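Local coordinates for Tol-Pal system protein TolA (Pseudomonas aeruginosa, PDB 1LR0) that acts, through this periplasmic domain, in the Tol-Pal system, which probably maintains outer-membrane integrity and aids invagination of that membrane during cell division, at residues Ile34-Val38 with Arg113-Lys117; Asp63-Ala69 with Val88-Ile94; Met52-Val56 with Phe80-Val85. All coordinates share one frame; numbering follows the deposited sequence.

Interaction 1: residues Ile34-Val38 with Arg113-Lys117; sequences IVNLV and RIIFK
F116, I114 and I34 bury the most surface where one turn of helix 4-41 meets the last residues of strand 111-116. With chi1 at -63° the CG of F116 lies beside the backbone N, and the far end of the ring reaches the helix, although the bond from CA to CB does not aim there. V38 meets this end at about a right angle: its CG1 sits over one face, 4.2 Å from the ring centroid of F116 and 26° off the normal, a CH-pi contact, while V38 CG2 lies 3.8 Å from F116 CZ. I34 comes instead to the edge of the ring, its CG2 4.2 Å from F116 CZ. The same methyl branch of I34 also faces I114, with CG2 4.3 Å from I114 CG1. V35 CG2 touches both strand side chains, 4.1 Å from I114 CG2 and 4.1 Å from F116 CE1. No hydrogen bond joins the segments; branched aliphatic chains suit this place because their methyls fit against a broad flat ring without any polar group to satisfy. I115 faces away from the helix, while I114 and F116 pair through their backbones with V56 and V54 of strand 54-60. Segments 34-38 and 113-116 run 55° apart. V88 and L121 pack on both V38 and F116, so helices 78-91 and 118-123 flank the place where helix 4-41 meets the sheet.

Interaction 2: residues Asp63-Ala69 with Val88-Ile94; sequences DGTITNA and VRNVGRI
I66 packs against V88 and V91 at the end of helix 78-91 and carries most of the apolar contact. I66 CG2 turns to V88, 4.2 Å from V88 CG1, the two side chains crossing at about a right angle; CD1, at the end of the extended chain, meets V91 obliquely, 3.8 Å from V91 CG1, and reaches I94 as well. A69, small enough to let the helix come close, sets CB 3.8 Å from V88 CG1. R89 lies along the outer side: bent at chi2 and chi3 (both -60°), its chain folds back over the strand, CD against A69 CB, and lays one guanidinium face above T67 O and N68 CA. A water in the plane of the guanidinium joins R89 NH1 to A69 O. The backbones are tied by two bonds: I66 N gives one to G92 O (3.0 Å), and I94 N one to G64 O (2.8 Å). G64 and G92 both have positive phi, which favours glycine. D63 OD1 accepts from T65 N, two residues on, an Asx turn, and T65 OG1 adds a bond on the same face of the carboxylate. A single beta bridge between T65 and R93 follows, then a classic beta bulge at T67 and N68 opposite E59: a helix exit laid against the start of an edge strand in the TonB C-terminal family region.

Interaction 3: residues Met52-Val56 with Phe80-Val85; sequences MSVEV and FDSSAV
Helix-on-sheet packing in the TonB C-terminal region brings the start of strand 54-60 against helix 78-91, segments 54-56 and 80-85 running 35° apart, with a Met-aromatic contact at the upstream end. M52, present as selenomethionine in this derivative, extends its chain past F80 so that the two side chains run in opposite directions; SE stands 4.9 Å from the F80 ring centroid, 45° off the normal, oblique to the ring. V54 has the largest share of buried surface. Its CG1, held between the backbone N and the carbonyl carbon (chi1 61°), fits between F80 and A84, 3.5 Å from F80 CE1 and 3.7 Å from A84 CB. The other methyl of V54, CG2, lies 3.4 Å from D81 OD2. That carboxylate receives its polar partners from S74 and S75, which satisfy both oxygens beside an apolar neighbour. A84, with its small side chain, lets the helix approach closely, and V56 uses CG2 to touch A84 CB at 4.2 Å. Within the helix, F80 O accepts from A84 N and also from S83 OG, whose 2.7 Å bond lies in the carbonyl plane on a lone pair. On the sheet, strand 54-60 pairs with strand 111-116, whose F116 touches V54 and V56; V71 of strand 66-73 flanks D81 and V85, while P118 and L121 of helix 118-123 close over F80.

All three contacts pack helices against one three-stranded antiparallel sheet, ordered 66-73, 54-60, 111-116. Interaction 1 places helix 4-41 on the edge strand 111-116; interactions 2 and 3 set the two ends of helix 78-91 against the other edge strand and the central one. Their centres lie about 9 Å (1 and 3), 12 Å (1 and 2) and 16 Å (2 and 3) apart. Along the chain, interaction 1 spans both others, whose segments alternate. A69 packs on V56 and V85, linking interactions 2 and 3, and V91 lies against L37 and V38 of helix 4-41, joining the contacts into one continuous hydrophobic interior for the periplasmic domain.

Interaction 1: residues Ile34-Val38 with Arg113-Lys117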
ATOM      1  N   ILE A  34       1.627  -4.943   1.301  1.00 14.78           N
ATOM      2  CA  ILE A  34       0.318  -4.913   0.680  1.00 15.94           C
ATOM      3  C   ILE A  34       0.384  -5.594  -0.674  1.00 16.05           C
ATOM      4  O   ILE A  34      -0.406  -6.480  -1.025  1.00 13.82           O
ATOM      5  CB  ILE A  34      -0.132  -3.487   0.529  1.00 15.16           C
ATOM      6  CG1 ILE A  34      -0.459  -2.872   1.890  1.00 19.51           C
ATOM      7  CG2 ILE A  34      -1.319  -3.380  -0.392  1.00 18.25           C
ATOM      8  CD1 ILE A  34      -0.726  -1.375   1.790  1.00 16.86           C
ATOM      9  N   VAL A  35       1.407  -5.227  -1.413  1.00 14.60           N
ATOM     10  CA  VAL A  35       1.537  -5.751  -2.751  1.00 15.16           C
ATOM     11  C   VAL A  35       1.709  -7.273  -2.695  1.00 11.29           C
ATOM     12  O   VAL A  35       1.028  -8.008  -3.432  1.00 12.45           O
ATOM     13  CB  VAL A  35       2.701  -5.018  -3.549  1.00 14.34           C
ATOM     14  CG1 VAL A  35       2.994  -5.818  -4.770  1.00 17.49           C
ATOM     15  CG2 VAL A  35       2.205  -3.602  -4.004  1.00 18.43           C
ATOM     16  N   ASN A  36       2.546  -7.770  -1.796  1.00 12.72           N
ATOM     17  CA  ASN A  36       2.743  -9.211  -1.748  1.00 14.44           C
ATOM     18  C   ASN A  36       1.461  -9.941  -1.341  1.00 13.06           C
ATOM     19  O   ASN A  36       1.116 -10.978  -1.894  1.00 13.84           O
ATOM     20  CB  ASN A  36       3.881  -9.585  -0.826  1.00 15.00           C
ATOM     21  CG  ASN A  36       5.325  -9.362  -1.512  1.00 24.29           C
ATOM     22  OD1 ASN A  36       6.071 -10.295  -1.621  1.00 36.31           O
ATOM     23  ND2 ASN A  36       5.598  -8.180  -2.032  1.00 15.89           N
ATOM     24  N   LEU A  37       0.749  -9.371  -0.375  1.00 14.17           N
ATOM     25  CA  LEU A  37      -0.477 -10.064   0.136  1.00 13.20           C
ATOM     26  C   LEU A  37      -1.571 -10.097  -0.906  1.00 13.17           C
ATOM     27  O   LEU A  37      -2.248 -11.132  -1.105  1.00 12.07           O
ATOM     28  CB  LEU A  37      -0.958  -9.405   1.436  1.00 14.30           C
ATOM     29  CG  LEU A  37       0.020  -9.517   2.616  1.00 14.20           C
ATOM     30  CD1 LEU A  37      -0.584  -8.713   3.841  1.00 15.08           C
ATOM     31  CD2 LEU A  37       0.167 -10.934   2.932  1.00 16.66           C
ATOM     32  N   VAL A  38      -1.713  -8.988  -1.645  1.00 13.64           N
ATOM     33  CA  VAL A  38      -2.672  -8.891  -2.749  1.00 10.71           C
ATOM     34  C   VAL A  38      -2.234  -9.839  -3.856  1.00 12.95           C
ATOM     35  O   VAL A  38      -3.029 -10.532  -4.419  1.00 12.89           O
ATOM     36  CB  VAL A  38      -2.793  -7.491  -3.257  1.00 12.40           C
ATOM     37  CG1 VAL A  38      -3.654  -7.399  -4.491  1.00 12.24           C
ATOM     38  CG2 VAL A  38      -3.287  -6.532  -2.167  1.00 14.17           C
ATOM     39  N   ARG A 113      -3.893   4.732  -1.761  1.00 18.08           N
ATOM     40  CA  ARG A 113      -4.009   4.312  -3.150  1.00 17.59           C
ATOM     41  C   ARG A 113      -2.774   3.583  -3.549  1.00 15.65           C
ATOM     42  O   ARG A 113      -1.668   4.159  -3.493  1.00 14.02           O
ATOM     43  CB  ARG A 113      -4.194   5.544  -4.033  1.00 18.84           C
ATOM     44  CG  ARG A 113      -5.516   6.241  -3.858  1.00 20.42           C
ATOM     45  CD  ARG A 113      -5.618   7.591  -4.649  1.00 30.75           C
ATOM     46  NE  ARG A 113      -6.986   8.046  -4.586  1.00 38.21           N
ATOM     47  CZ  ARG A 113      -7.583   8.554  -3.496  1.00 52.01           C
ATOM     48  NH1 ARG A 113      -6.917   8.731  -2.355  1.00 53.23           N
ATOM     49  NH2 ARG A 113      -8.868   8.918  -3.536  1.00 55.06           N
ATOM     50  N   ILE A 114      -2.936   2.345  -3.997  1.00 14.72           N
ATOM     51  CA  ILE A 114      -1.774   1.520  -4.431  1.00 14.89           C
ATOM     52  C   ILE A 114      -1.982   1.130  -5.903  1.00 12.81           C
ATOM     53  O   ILE A 114      -3.085   0.839  -6.320  1.00 12.50           O
ATOM     54  CB  ILE A 114      -1.789   0.259  -3.586  1.00 16.87           C
ATOM     55  CG1 ILE A 114      -1.579   0.566  -2.085  1.00 18.46           C
ATOM     56  CG2 ILE A 114      -0.730  -0.685  -4.012  1.00 14.76           C
ATOM     57  CD1 ILE A 114      -0.171   1.038  -1.784  1.00 22.28           C
ATOM     58  N   ILE A 115      -0.918   1.158  -6.686  1.00 11.30           N
ATOM     59  CA  ILE A 115      -0.971   0.765  -8.060  1.00 10.59           C
ATOM     60  C   ILE A 115      -0.596  -0.658  -8.156  1.00 10.60           C
ATOM     61  O   ILE A 115       0.436  -1.077  -7.661  1.00 13.92           O
ATOM     62  CB  ILE A 115       0.016   1.638  -8.852  1.00 12.44           C
ATOM     63  CG1 ILE A 115      -0.533   3.084  -8.911  1.00 14.47           C
ATOM     64  CG2 ILE A 115       0.179   1.110 -10.295  1.00 12.85           C
ATOM     65  CD1 ILE A 115       0.516   4.037  -9.555  1.00 20.93           C
ATOM     66  N   PHE A 116      -1.433  -1.412  -8.816  1.00 10.68           N
ATOM     67  CA  PHE A 116      -1.151  -2.809  -9.108  1.00 11.03           C
ATOM     68  C   PHE A 116      -0.941  -3.092 -10.567  1.00 12.20           C
ATOM     69  O   PHE A 116      -1.688  -2.547 -11.396  1.00 11.41           O
ATOM     70  CB  PHE A 116      -2.326  -3.682  -8.618  1.00 12.40           C
ATOM     71  CG  PHE A 116      -2.516  -3.594  -7.109  1.00 10.40           C
ATOM     72  CD1 PHE A 116      -1.614  -4.177  -6.261  1.00 16.73           C
ATOM     73  CD2 PHE A 116      -3.586  -2.926  -6.547  1.00 17.01           C
ATOM     74  CE1 PHE A 116      -1.791  -4.143  -4.882  1.00 13.01           C
ATOM     75  CE2 PHE A 116      -3.703  -2.869  -5.168  1.00 14.58           C
ATOM     76  CZ  PHE A 116      -2.820  -3.506  -4.358  1.00 15.83           C
ATOM     77  N   LYS A 117      -0.008  -3.980 -10.908  1.00 12.12           N
ATOM     78  CA  LYS A 117       0.284  -4.405 -12.291  1.00 10.35           C
ATOM     79  C   LYS A 117       0.206  -5.922 -12.344  1.00 10.39           C
ATOM     80  O   LYS A 117       0.696  -6.630 -11.430  1.00  9.89           O
ATOM     81  CB  LYS A 117       1.706  -3.974 -12.718  1.00 13.24           C
ATOM     82  CG  LYS A 117       1.996  -2.538 -12.512  1.00 14.81           C
ATOM     83  CD  LYS A 117       3.439  -2.157 -12.906  1.00 17.42           C
ATOM     84  CE  LYS A 117       3.850  -0.653 -12.631  1.00 21.15           C
ATOM     85  NZ  LYS A 117       5.298  -0.519 -13.202  1.00 15.46           N
TER

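Interaction 2: residues Asp63-Ala69 with Val88-Ile94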
ATOM      1  N   ASP A  63      -6.717  -1.421  13.222  1.00 21.21           N
ATOM      2  CA  ASP A  63      -6.287  -2.772  13.569  1.00 23.35           C
ATOM      3  C   ASP A  63      -5.840  -3.600  12.317  1.00 22.80           C
ATOM      4  O   ASP A  63      -5.401  -4.787  12.478  1.00 21.27           O
ATOM      5  CB  ASP A  63      -7.323  -3.564  14.379  1.00 24.31           C
ATOM      6  CG  ASP A  63      -8.554  -3.857  13.610  1.00 28.33           C
ATOM      7  OD1 ASP A  63      -8.604  -3.601  12.353  1.00 24.07           O
ATOM      8  OD2 ASP A  63      -9.561  -4.363  14.192  1.00 31.50           O
ATOM      9  N   GLY A  64      -5.956  -2.974  11.130  1.00 24.68           N
ATOM     10  CA  GLY A  64      -5.523  -3.607   9.870  1.00 23.76           C
ATOM     11  C   GLY A  64      -6.597  -4.242   9.047  1.00 22.03           C
ATOM     12  O   GLY A  64      -6.319  -4.663   7.929  1.00 19.47           O
ATOM     13  N   THR A  65      -7.842  -4.283   9.561  1.00 17.51           N
ATOM     14  CA  THR A  65      -8.938  -4.792   8.794  1.00 18.52           C
ATOM     15  C   THR A  65      -9.212  -3.924   7.595  1.00 17.76           C
ATOM     16  O   THR A  65      -9.349  -2.702   7.703  1.00 16.62           O
ATOM     17  CB  THR A  65     -10.235  -4.833   9.648  1.00 20.53           C
ATOM     18  OG1 THR A  65      -9.964  -5.590  10.817  1.00 18.32           O
ATOM     19  CG2 THR A  65     -11.281  -5.553   8.962  1.00 22.63           C
ATOM     20  N   ILE A  66      -9.341  -4.567   6.450  1.00 16.09           N
ATOM     21  CA  ILE A  66      -9.647  -3.880   5.231  1.00 17.00           C
ATOM     22  C   ILE A  66     -11.165  -3.737   5.136  1.00 18.85           C
ATOM     23  O   ILE A  66     -11.871  -4.711   5.130  1.00 21.59           O
ATOM     24  CB  ILE A  66      -9.111  -4.732   4.014  1.00 16.97           C
ATOM     25  CG1 ILE A  66      -7.616  -4.732   4.028  1.00 21.19           C
ATOM     26  CG2 ILE A  66      -9.633  -4.201   2.719  1.00 17.99           C
ATOM     27  CD1 ILE A  66      -6.886  -5.748   3.140  1.00 22.42           C
ATOM     28  N   THR A  67     -11.693  -2.539   4.993  1.00 17.49           N
ATOM     29  CA  THR A  67     -13.130  -2.369   4.880  1.00 19.92           C
ATOM     30  C   THR A  67     -13.628  -1.993   3.546  1.00 21.96           C
ATOM     31  O   THR A  67     -14.805  -2.018   3.338  1.00 17.88           O
ATOM     32  CB  THR A  67     -13.576  -1.252   5.843  1.00 23.30           C
ATOM     33  OG1 THR A  67     -12.749  -0.078   5.612  1.00 23.20           O
ATOM     34  CG2 THR A  67     -13.209  -1.691   7.223  1.00 24.29           C
ATOM     35  N   ASN A  68     -12.765  -1.639   2.585  1.00 17.42           N
ATOM     36  CA  ASN A  68     -13.306  -1.362   1.291  1.00 18.77           C
ATOM     37  C   ASN A  68     -12.095  -1.296   0.325  1.00 17.69           C
ATOM     38  O   ASN A  68     -10.959  -1.187   0.775  1.00 15.06           O
ATOM     39  CB  ASN A  68     -14.052  -0.051   1.326  1.00 21.43           C
ATOM     40  CG  ASN A  68     -14.967   0.123   0.181  1.00 27.57           C
ATOM     41  OD1 ASN A  68     -15.158  -0.761  -0.627  1.00 24.67           O
ATOM     42  ND2 ASN A  68     -15.551   1.284   0.103  1.00 30.82           N
ATOM     43  N   ALA A  69     -12.385  -1.455  -0.946  1.00 18.58           N
ATOM     44  CA  ALA A  69     -11.393  -1.316  -2.023  1.00 15.75           C
ATOM     45  C   ALA A  69     -12.197  -0.940  -3.238  1.00 16.30           C
ATOM     46  O   ALA A  69     -13.326  -1.475  -3.479  1.00 14.60           O
ATOM     47  CB  ALA A  69     -10.698  -2.600  -2.214  1.00 16.95           C
ATOM     48  N   VAL A  88      -7.634  -7.452  -3.176  1.00 10.75           N
ATOM     49  CA  VAL A  88      -7.433  -6.646  -2.017  1.00 11.24           C
ATOM     50  C   VAL A  88      -8.392  -7.134  -0.894  1.00 12.79           C
ATOM     51  O   VAL A  88      -7.986  -7.249   0.237  1.00 13.48           O
ATOM     52  CB  VAL A  88      -7.654  -5.126  -2.250  1.00 10.85           C
ATOM     53  CG1 VAL A  88      -7.605  -4.298  -0.936  1.00 14.75           C
ATOM     54  CG2 VAL A  88      -6.455  -4.623  -3.201  1.00  9.70           C
ATOM     55  N   ARG A  89      -9.674  -7.123  -1.226  1.00 13.28           N
ATOM     56  CA  ARG A  89     -10.707  -7.533  -0.185  1.00 13.60           C
ATOM     57  C   ARG A  89     -10.377  -8.922   0.410  1.00 16.88           C
ATOM     58  O   ARG A  89     -10.517  -9.201   1.624  1.00 16.24           O
ATOM     59  CB  ARG A  89     -12.113  -7.476  -0.746  1.00 13.24           C
ATOM     60  CG  ARG A  89     -12.551  -6.200  -1.339  1.00 17.01           C
ATOM     61  CD  ARG A  89     -12.492  -5.124  -0.317  1.00 23.83           C
ATOM     62  NE  ARG A  89     -13.371  -5.419   0.838  1.00 26.05           N
ATOM     63  CZ  ARG A  89     -14.626  -5.036   0.944  1.00 29.81           C
ATOM     64  NH1 ARG A  89     -15.238  -4.277   0.029  1.00 32.49           N
ATOM     65  NH2 ARG A  89     -15.248  -5.400   2.027  1.00 36.96           N
ATOM     66  N   ASN A  90      -9.892  -9.838  -0.410  1.00 16.04           N
ATOM     67  CA  ASN A  90      -9.588 -11.119   0.029  1.00 14.61           C
ATOM     68  C   ASN A  90      -8.397 -11.211   0.990  1.00 14.67           C
ATOM     69  O   ASN A  90      -8.218 -12.221   1.681  1.00 14.03           O
ATOM     70  CB  ASN A  90      -9.426 -11.986  -1.191  1.00 16.73           C
ATOM     71  CG  ASN A  90     -10.724 -12.406  -1.789  1.00 25.05           C
ATOM     72  OD1 ASN A  90     -11.721 -12.521  -1.102  1.00 25.54           O
ATOM     73  ND2 ASN A  90     -10.709 -12.669  -3.091  1.00 19.14           N
ATOM     74  N   VAL A  91      -7.559 -10.194   1.037  1.00 11.30           N
ATOM     75  CA  VAL A  91      -6.466 -10.239   1.948  1.00 12.63           C
ATOM     76  C   VAL A  91      -7.022 -10.182   3.358  1.00 12.60           C
ATOM     77  O   VAL A  91      -6.447 -10.785   4.257  1.00 11.42           O
ATOM     78  CB  VAL A  91      -5.584  -9.054   1.764  1.00 12.68           C
ATOM     79  CG1 VAL A  91      -4.686  -8.841   2.879  1.00 13.76           C
ATOM     80  CG2 VAL A  91      -4.817  -9.117   0.420  1.00 15.02           C
ATOM     81  N   GLY A  92      -8.133  -9.457   3.519  1.00 15.46           N
ATOM     82  CA  GLY A  92      -8.901  -9.480   4.773  1.00 15.28           C
ATOM     83  C   GLY A  92      -8.434  -8.470   5.820  1.00 15.30           C
ATOM     84  O   GLY A  92      -9.108  -7.542   6.187  1.00 17.16           O
ATOM     85  N   ARG A  93      -7.180  -8.645   6.188  1.00 14.08           N
ATOM     86  CA  ARG A  93      -6.496  -7.856   7.228  1.00 15.95           C
ATOM     87  C   ARG A  93      -4.993  -7.786   7.126  1.00 14.45           C
ATOM     88  O   ARG A  93      -4.355  -8.761   6.821  1.00 13.95           O
ATOM     89  CB  ARG A  93      -6.847  -8.376   8.632  1.00 15.45           C
ATOM     90  CG  ARG A  93      -6.617  -9.872   8.886  1.00 13.30           C
ATOM     91  CD  ARG A  93      -7.165 -10.389  10.231  1.00 17.07           C
ATOM     92  NE  ARG A  93      -6.621  -9.749  11.385  1.00 15.52           N
ATOM     93  CZ  ARG A  93      -5.604 -10.220  12.067  1.00 16.29           C
ATOM     94  NH1 ARG A  93      -5.015 -11.313  11.686  1.00 14.75           N
ATOM     95  NH2 ARG A  93      -5.200  -9.627  13.161  1.00 13.25           N
ATOM     96  N   ILE A  94      -4.459  -6.681   7.570  1.00 13.71           N
ATOM     97  CA  ILE A  94      -3.040  -6.448   7.606  1.00 16.21           C
ATOM     98  C   ILE A  94      -2.691  -5.938   8.998  1.00 16.88           C
ATOM     99  O   ILE A  94      -2.489  -4.705   9.097  1.00 17.01           O
ATOM    100  CB  ILE A  94      -2.632  -5.436   6.464  1.00 15.31           C
ATOM    101  CG1 ILE A  94      -3.172  -5.982   5.136  1.00 17.53           C
ATOM    102  CG2 ILE A  94      -1.162  -5.413   6.408  1.00 20.79           C
ATOM    103  CD1 ILE A  94      -2.795  -5.161   3.914  1.00 20.21           C
TER
HETATM  104  O   HOH W   1      -6.947  -6.988  12.442  1.00 31.24           O
HETATM  105  O   HOH W   2     -11.758  -7.351   5.952  1.00 21.22           O
HETATM  106  O   HOH W   3     -14.657  -3.688  -2.428  1.00 23.54           O

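Interaction 3: residues Met52-Val56 with Phe80-Val85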
HETATM    1  N   MSE A  52      -0.218  -3.217 -18.091  1.00 14.18           N
HETATM    2  CA  MSE A  52      -1.386  -2.630 -17.458  1.00 13.87           C
HETATM    3  C   MSE A  52      -1.081  -2.159 -16.028  1.00 11.98           C
HETATM    4  O   MSE A  52      -0.216  -2.752 -15.319  1.00 11.57           O
HETATM    5  CB  MSE A  52      -2.571  -3.702 -17.415  1.00 14.98           C
HETATM    6  CG  MSE A  52      -3.124  -4.098 -18.781  1.00 15.69           C
HETATM    7 SE   MSE A  52      -4.578  -5.405 -18.405  1.00 23.86          SE
HETATM    8  CE  MSE A  52      -5.231  -5.432 -20.306  1.00 20.20           C
ATOM      9  N   SER A  53      -1.876  -1.168 -15.562  1.00  9.90           N
ATOM     10  CA  SER A  53      -1.790  -0.648 -14.220  1.00 12.16           C
ATOM     11  C   SER A  53      -3.134  -0.259 -13.717  1.00 11.31           C
ATOM     12  O   SER A  53      -3.867   0.393 -14.446  1.00  8.99           O
ATOM     13  CB  SER A  53      -0.937   0.691 -14.229  1.00 13.43           C
ATOM     14  OG  SER A  53       0.390   0.360 -14.302  1.00 20.22           O
ATOM     15  N   VAL A  54      -3.518  -0.696 -12.531  1.00 12.11           N
ATOM     16  CA  VAL A  54      -4.740  -0.209 -11.925  1.00 12.10           C
ATOM     17  C   VAL A  54      -4.431   0.403 -10.568  1.00 12.90           C
ATOM     18  O   VAL A  54      -3.644  -0.176  -9.791  1.00 14.08           O
ATOM     19  CB  VAL A  54      -5.805  -1.303 -11.770  1.00  9.17           C
ATOM     20  CG1 VAL A  54      -5.300  -2.477 -10.844  1.00 14.53           C
ATOM     21  CG2 VAL A  54      -7.094  -0.749 -11.182  1.00 12.84           C
ATOM     22  N   GLU A  55      -4.952   1.600 -10.302  1.00 12.58           N
ATOM     23  CA  GLU A  55      -4.844   2.175  -8.960  1.00 10.98           C
ATOM     24  C   GLU A  55      -6.123   1.844  -8.161  1.00 12.07           C
ATOM     25  O   GLU A  55      -7.230   2.136  -8.573  1.00 13.60           O
ATOM     26  CB  GLU A  55      -4.624   3.717  -8.879  1.00 11.71           C
ATOM     27  CG  GLU A  55      -4.179   4.232  -7.520  1.00 10.52           C
ATOM     28  CD  GLU A  55      -3.952   5.752  -7.678  1.00 19.59           C
ATOM     29  OE1 GLU A  55      -4.812   6.191  -8.412  1.00 19.78           O
ATOM     30  OE2 GLU A  55      -3.020   6.409  -7.190  1.00 21.30           O
ATOM     31  N   VAL A  56      -5.921   1.332  -6.968  1.00 12.02           N
ATOM     32  CA  VAL A  56      -6.986   0.953  -6.089  1.00 13.67           C
ATOM     33  C   VAL A  56      -6.899   1.700  -4.801  1.00 15.66           C
ATOM     34  O   VAL A  56      -5.831   1.746  -4.209  1.00 13.44           O
ATOM     35  CB  VAL A  56      -6.831  -0.590  -5.733  1.00 14.40           C
ATOM     36  CG1 VAL A  56      -7.828  -0.960  -4.698  1.00 16.86           C
ATOM     37  CG2 VAL A  56      -6.998  -1.427  -7.014  1.00 15.15           C
ATOM     38  N   PHE A  80      -9.424  -7.058 -15.261  1.00 12.46           N
ATOM     39  CA  PHE A  80      -8.230  -6.869 -14.411  1.00 12.11           C
ATOM     40  C   PHE A  80      -8.512  -5.966 -13.266  1.00 12.07           C
ATOM     41  O   PHE A  80      -8.189  -6.280 -12.136  1.00 11.36           O
ATOM     42  CB  PHE A  80      -7.010  -6.313 -15.231  1.00 12.87           C
ATOM     43  CG  PHE A  80      -5.865  -6.018 -14.384  1.00 13.17           C
ATOM     44  CD1 PHE A  80      -5.269  -4.747 -14.410  1.00 10.19           C
ATOM     45  CD2 PHE A  80      -5.406  -6.985 -13.511  1.00 14.59           C
ATOM     46  CE1 PHE A  80      -4.272  -4.461 -13.586  1.00 11.71           C
ATOM     47  CE2 PHE A  80      -4.357  -6.723 -12.693  1.00 12.13           C
ATOM     48  CZ  PHE A  80      -3.765  -5.408 -12.695  1.00  9.14           C
ATOM     49  N   ASP A  81      -9.186  -4.843 -13.523  1.00 12.16           N
ATOM     50  CA  ASP A  81      -9.562  -3.978 -12.433  1.00 13.27           C
ATOM     51  C   ASP A  81     -10.329  -4.722 -11.308  1.00 13.46           C
ATOM     52  O   ASP A  81     -10.048  -4.582 -10.128  1.00 11.90           O
ATOM     53  CB  ASP A  81     -10.477  -2.848 -12.902  1.00 15.11           C
ATOM     54  CG  ASP A  81      -9.784  -1.797 -13.745  1.00 19.95           C
ATOM     55  OD1 ASP A  81     -10.561  -0.936 -14.201  1.00 15.45           O
ATOM     56  OD2 ASP A  81      -8.553  -1.763 -14.037  1.00 16.34           O
ATOM     57  N   SER A  82     -11.341  -5.475 -11.712  1.00 14.66           N
ATOM     58  CA  SER A  82     -12.152  -6.176 -10.749  1.00 13.56           C
ATOM     59  C   SER A  82     -11.308  -7.220 -10.032  1.00 14.58           C
ATOM     60  O   SER A  82     -11.484  -7.434  -8.821  1.00 13.56           O
ATOM     61  CB  SER A  82     -13.294  -6.888 -11.461  1.00 14.10           C
ATOM     62  OG  SER A  82     -14.195  -5.937 -11.967  1.00 18.68           O
ATOM     63  N   SER A  83     -10.391  -7.854 -10.734  1.00 13.35           N
ATOM     64  CA  SER A  83      -9.528  -8.879 -10.082  1.00 13.85           C
ATOM     65  C   SER A  83      -8.594  -8.292  -9.026  1.00 12.04           C
ATOM     66  O   SER A  83      -8.295  -8.923  -8.021  1.00 12.40           O
ATOM     67  CB  SER A  83      -8.706  -9.629 -11.156  1.00 12.53           C
ATOM     68  OG  SER A  83      -7.597  -8.844 -11.647  1.00 11.69           O
ATOM     69  N   ALA A  84      -8.150  -7.067  -9.232  1.00 12.34           N
ATOM     70  CA  ALA A  84      -7.380  -6.399  -8.210  1.00 11.61           C
ATOM     71  C   ALA A  84      -8.165  -5.981  -6.979  1.00 11.55           C
ATOM     72  O   ALA A  84      -7.702  -6.226  -5.871  1.00 10.92           O
ATOM     73  CB  ALA A  84      -6.571  -5.226  -8.788  1.00 12.17           C
ATOM     74  N   VAL A  85      -9.356  -5.444  -7.184  1.00 12.07           N
ATOM     75  CA  VAL A  85     -10.243  -5.092  -6.090  1.00 13.79           C
ATOM     76  C   VAL A  85     -10.596  -6.354  -5.279  1.00 13.25           C
ATOM     77  O   VAL A  85     -10.490  -6.346  -4.067  1.00 12.97           O
ATOM     78  CB  VAL A  85     -11.503  -4.402  -6.655  1.00 13.29           C
ATOM     79  CG1 VAL A  85     -12.665  -4.319  -5.642  1.00 18.89           C
ATOM     80  CG2 VAL A  85     -11.153  -3.061  -7.169  1.00 17.42           C
TER